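PDB 2XSU: catechol 1,2 dioxygenase from Acinetobacter radioresistens, which probably catalyses the iron(III)-dependent intradiol cleavage of catechol by O2 to cis,cis-muconate, the first step of this branch of the beta-ketoadipate pathway. Local coordinates for residues A257-D260 with G261-A264. The protein carries 1 engineered substitution. Numbering follows the deposited sequence.
Sequences ATRD and GLVA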
loop_
_atom_site.group_PDB
_atom_site.type_symbol
_atom_site.label_atom_id
_atom_site.label_comp_id
_atom_site.label_asym_id
_atom_site.label_seq_id
_atom_site.Cartn_x
_atom_site.Cartn_y
_atom_site.Cartn_z
ATOM N N ALA A 257 -9.021 15.177 14.649
ATOM C CA ALA A 257 -8.239 16.414 14.549
ATOM C C ALA A 257 -8.687 17.524 15.494
ATOM O O ALA A 257 -7.921 18.470 15.729
ATOM C CB ALA A 257 -8.262 16.921 13.111
ATOM N N THR A 258 -9.908 17.441 16.027
ATOM C CA THR A 258 -10.420 18.533 16.854
ATOM C C THR A 258 -9.629 18.628 18.164
ATOM O O THR A 258 -9.270 17.594 18.779
ATOM C CB THR A 258 -11.919 18.314 17.165
ATOM O OG1 THR A 258 -12.617 18.104 15.943
ATOM C CG2 THR A 258 -12.569 19.527 17.845
ATOM N N ARG A 259 -9.345 19.865 18.574
ATOM C CA ARG A 259 -8.608 20.171 19.816
ATOM C C ARG A 259 -9.162 21.375 20.498
ATOM O O ARG A 259 -9.595 22.321 19.842
ATOM C CB ARG A 259 -7.158 20.621 19.508
ATOM C CG ARG A 259 -6.298 19.621 18.877
ATOM C CD ARG A 259 -4.905 20.172 18.876
ATOM N NE ARG A 259 -4.282 20.067 20.188
ATOM C CZ ARG A 259 -2.999 19.784 20.351
ATOM N NH1 ARG A 259 -2.221 19.606 19.283
ATOM N NH2 ARG A 259 -2.493 19.658 21.586
ATOM N N ASP A 260 -9.057 21.388 21.830
ATOM C CA ASP A 260 -9.248 22.629 22.559
ATOM C C ASP A 260 -8.274 23.684 22.028
ATOM O O ASP A 260 -7.085 23.426 21.786
ATOM C CB ASP A 260 -8.991 22.408 24.063
ATOM C CG ASP A 260 -10.044 21.531 24.729
ATOM O OD1 ASP A 260 -11.165 21.353 24.182
ATOM O OD2 ASP A 260 -9.742 21.010 25.839
ATOM N N GLY A 261 -8.793 24.872 21.831
ATOM C CA GLY A 261 -8.004 25.958 21.309
ATOM C C GLY A 261 -8.251 26.149 19.835
ATOM O O GLY A 261 -7.924 27.214 19.296
ATOM N N LEU A 262 -8.844 25.138 19.179
ATOM C CA LEU A 262 -9.065 25.205 17.732
ATOM C C LEU A 262 -10.539 25.135 17.377
ATOM O O LEU A 262 -10.886 24.789 16.239
ATOM C CB LEU A 262 -8.313 24.085 16.999
ATOM C CG LEU A 262 -6.792 24.059 17.204
ATOM C CD1 LEU A 262 -6.202 22.931 16.340
ATOM C CD2 LEU A 262 -6.165 25.414 16.837
ATOM N N VAL A 263 -11.418 25.428 18.339
ATOM C CA VAL A 263 -12.859 25.508 18.024
ATOM C C VAL A 263 -13.274 26.981 18.009
ATOM O O VAL A 263 -13.060 27.715 18.986
ATOM C CB VAL A 263 -13.708 24.718 19.039
ATOM C CG1 VAL A 263 -15.185 24.759 18.639
ATOM C CG2 VAL A 263 -13.197 23.230 19.110
ATOM N N ALA A 264 -13.836 27.404 16.890
ATOM C CA ALA A 264 -14.301 28.764 16.704
ATOM C C ALA A 264 -15.825 28.824 16.633
ATOM O O ALA A 264 -16.487 27.900 16.155
ATOM C CB ALA A 264 -13.695 29.347 15.412
#
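Arg259 and Leu262 hold the two ends of a tight reversal of the chain, closed by a single backbone hydrogen bond from Leu262 N to Arg259 O, 3.0 Å long. The two side chains run alongside each other in the same direction. Leu262 CD1 lies against the aliphatic part of Arg259, 4.0 Å from CD and equally close to CB. In both residues CG is anti to the carbonyl carbon (chi1 -64° in Arg259, -58° in Leu262), and this shared setting sends the two chains off on the same side, which lays CD1 of Leu262 along CB and CD of Arg259. Val263 CG2 meets Thr258 CG2, methyl to methyl, at 4.0 Å, an apolar touch; the same CG2 also makes a van der Waals contact with Arg259 O at 3.8 Å. At the corner, the bond from CA to CB of Asp260 points away from the other half of the turn, although CB still touches Gly261 N at 3.3 Å. Gly261 takes the positive phi (100°) of the third position of a type II turn, a conformation readily reached by glycine.

Further out, the guanidinium of Arg259 turns away from Leu262, the chain bending at chi3, and NH1 forms a salt bridge with Asp91 OD2 and a hydrogen bond to Arg105 O. Thr258 OG1 is hydrogen-bonded to Leu250 O, which ties down the approach to the turn. Buried Leu262 packs on Thr240 and Phe289, from the strands on either side of 263-269. The side chain of Thr258 is about 7 Å from that of His225, an iron ligand, which places the turn in the vicinity of the iron site. The whole is a type II beta turn, Arg259 to Leu262 with glycine third, leading a loop into strand 263-269 of the mixed beta-sheet in the intradiol dioxygenase domain.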